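Long-range contact in salivary nitrophorin (Cimex lectularius, PDB 1NTF), which carries nitric oxide on a heme iron and releases it into the victim during feeding, causing vasodilation: residues A[8-13]-A[273-278]. Numbering follows the deposited sequence.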
loop_
_atom_site.group_PDB
_atom_site.type_symbol
_atom_site.label_atom_id
_atom_site.label_comp_id
_atom_site.label_asym_id
_atom_site.label_seq_id
_atom_site.Cartn_x
_atom_site.Cartn_y
_atom_site.Cartn_z
ATOM N N SER A 8 -16.761 1.405 -2.594
ATOM C CA SER A 8 -15.811 0.336 -2.280
ATOM C C SER A 8 -14.454 0.789 -2.779
ATOM O O SER A 8 -14.323 1.476 -3.838
ATOM C CB SER A 8 -16.224 -0.982 -2.945
ATOM O OG SER A 8 -16.504 -0.634 -4.268
ATOM N N VAL A 9 -13.448 0.453 -1.998
ATOM C CA VAL A 9 -12.049 0.804 -2.334
ATOM C C VAL A 9 -11.202 -0.463 -2.310
ATOM O O VAL A 9 -11.309 -1.224 -1.369
ATOM C CB VAL A 9 -11.453 1.790 -1.303
ATOM C CG1 VAL A 9 -10.077 2.209 -1.703
ATOM C CG2 VAL A 9 -12.354 2.973 -1.207
ATOM N N HIS A 10 -10.368 -0.699 -3.341
ATOM C CA HIS A 10 -9.373 -1.773 -3.239
ATOM C C HIS A 10 -8.007 -1.108 -3.228
ATOM O O HIS A 10 -7.747 -0.164 -4.005
ATOM C CB HIS A 10 -9.411 -2.671 -4.523
ATOM C CG HIS A 10 -10.585 -3.562 -4.583
ATOM N ND1 HIS A 10 -10.607 -4.729 -5.328
ATOM C CD2 HIS A 10 -11.822 -3.431 -4.040
ATOM C CE1 HIS A 10 -11.764 -5.336 -5.137
ATOM N NE2 HIS A 10 -12.530 -4.562 -4.378
ATOM N N THR A 11 -7.128 -1.593 -2.392
ATOM C CA THR A 11 -5.741 -1.186 -2.389
ATOM C C THR A 11 -4.892 -2.384 -2.541
ATOM O O THR A 11 -5.211 -3.422 -2.069
ATOM C CB THR A 11 -5.382 -0.470 -1.066
ATOM O OG1 THR A 11 -5.597 -1.358 0.034
ATOM C CG2 THR A 11 -6.282 0.683 -0.835
ATOM N N VAL A 12 -3.791 -2.214 -3.222
ATOM C CA VAL A 12 -2.803 -3.232 -3.377
ATOM C C VAL A 12 -1.410 -2.612 -3.290
ATOM O O VAL A 12 -1.163 -1.508 -3.780
ATOM C CB VAL A 12 -3.031 -4.034 -4.676
ATOM C CG1 VAL A 12 -2.801 -3.244 -5.848
ATOM C CG2 VAL A 12 -2.176 -5.328 -4.696
ATOM N N SER A 13 -0.520 -3.263 -2.579
ATOM C CA SER A 13 0.884 -2.832 -2.545
ATOM C C SER A 13 1.770 -4.019 -2.667
ATOM O O SER A 13 1.402 -5.121 -2.250
ATOM C CB SER A 13 1.221 -2.044 -1.281
ATOM O OG SER A 13 1.315 -2.854 -0.174
ATOM N N PRO A 273 2.400 -9.764 -2.822
ATOM C CA PRO A 273 1.515 -8.590 -2.818
ATOM C C PRO A 273 0.399 -8.768 -1.823
ATOM O O PRO A 273 -0.029 -9.897 -1.475
ATOM C CB PRO A 273 0.977 -8.483 -4.238
ATOM C CG PRO A 273 1.310 -9.728 -4.931
ATOM C CD PRO A 273 2.328 -10.507 -4.098
ATOM N N VAL A 274 -0.101 -7.621 -1.333
ATOM C CA VAL A 274 -1.176 -7.614 -0.326
ATOM C C VAL A 274 -2.325 -6.756 -0.915
ATOM O O VAL A 274 -2.121 -5.585 -1.286
ATOM C CB VAL A 274 -0.632 -7.036 0.991
ATOM C CG1 VAL A 274 -1.742 -6.803 1.968
ATOM C CG2 VAL A 274 0.417 -8.004 1.623
ATOM N N LEU A 275 -3.521 -7.323 -0.864
ATOM C CA LEU A 275 -4.768 -6.729 -1.257
ATOM C C LEU A 275 -5.720 -6.555 -0.106
ATOM O O LEU A 275 -6.009 -7.515 0.625
ATOM C CB LEU A 275 -5.442 -7.681 -2.225
ATOM C CG LEU A 275 -6.800 -7.430 -2.865
ATOM C CD1 LEU A 275 -6.774 -6.159 -3.713
ATOM C CD2 LEU A 275 -7.139 -8.689 -3.700
ATOM N N ALA A 276 -6.216 -5.330 0.004
ATOM C CA ALA A 276 -7.282 -4.947 0.913
ATOM C C ALA A 276 -8.471 -4.406 0.168
ATOM O O ALA A 276 -8.333 -3.729 -0.857
ATOM C CB ALA A 276 -6.751 -3.901 1.912
ATOM N N LYS A 277 -9.653 -4.731 0.683
ATOM C CA LYS A 277 -10.934 -4.199 0.206
ATOM C C LYS A 277 -11.685 -3.600 1.388
ATOM O O LYS A 277 -11.708 -4.165 2.482
ATOM C CB LYS A 277 -11.794 -5.262 -0.469
ATOM C CG LYS A 277 -10.989 -6.208 -1.398
ATOM C CD LYS A 277 -11.847 -7.425 -1.833
ATOM C CE LYS A 277 -11.145 -8.370 -2.875
ATOM N NZ LYS A 277 -12.076 -9.493 -3.154
ATOM N N PHE A 278 -12.169 -2.384 1.156
ATOM C CA PHE A 278 -12.888 -1.595 2.113
ATOM C C PHE A 278 -14.254 -1.129 1.553
ATOM O O PHE A 278 -14.377 -0.810 0.370
ATOM C CB PHE A 278 -12.087 -0.359 2.370
ATOM C CG PHE A 278 -10.658 -0.643 2.871
ATOM C CD1 PHE A 278 -9.591 -0.675 1.997
ATOM C CD2 PHE A 278 -10.437 -0.816 4.195
ATOM C CE1 PHE A 278 -8.320 -0.903 2.469
ATOM C CE2 PHE A 278 -9.121 -1.027 4.676
ATOM C CZ PHE A 278 -8.102 -1.038 3.807
HETATM O O HOH W 1 -3.331 -3.005 0.157
#
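The extended aliphatic chain of K277 runs alongside H10 and lays its CG over one face of the imidazole, 3.8 Å from the ring centroid and only 13° off the normal, a CH-pi contact between side chains that point the same way. Farther along the lysine, CE still lies 3.8 Å from H10 CE1. The polar ends are held elsewhere: H10 ND1 bonds to L29 O, which fixes how the ring is turned, and K277 NZ forms a salt bridge with E35. H10 and K277 illustrate how a non-hydrogen-bonded pair in antiparallel strands brings two side chains together on one face of a sheet. V12 and L275 form the next such pair on this face, with V12 CB 4.4 Å from L275 CD1.

On the other face, T11 sits across from A276, its OG1 3.4 Å from A276 CB. The F278 side chain crosses T11 at about a right angle, and CE1 at the ring edge comes 3.7 Å from T11 OG1, which lies in the ring plane. A chi1 of 60° turns this hydroxyl toward the neighbouring strand, where a water 2.8 Å from OG1 also donates a longer bond to V274 O. Between the two faces, V9, T11 and S13 each exchange a reciprocal pair of backbone bonds with F278, A276 and V274, in that order, an unbroken ladder of six.

The ladder joins strands 6-17 and 274-281, near the two ends of the chain, inside a six-stranded mixed sheet, between strand 39-46 and the outermost strand 255-262. T11 and A276 pack on A245 of strand 243-248, in the second sheet of the DNase I-like sandwich, while V12, on the opposite face, meets L29 of helix 26-29, and P273, just before its strand, touches L28 of the same helix.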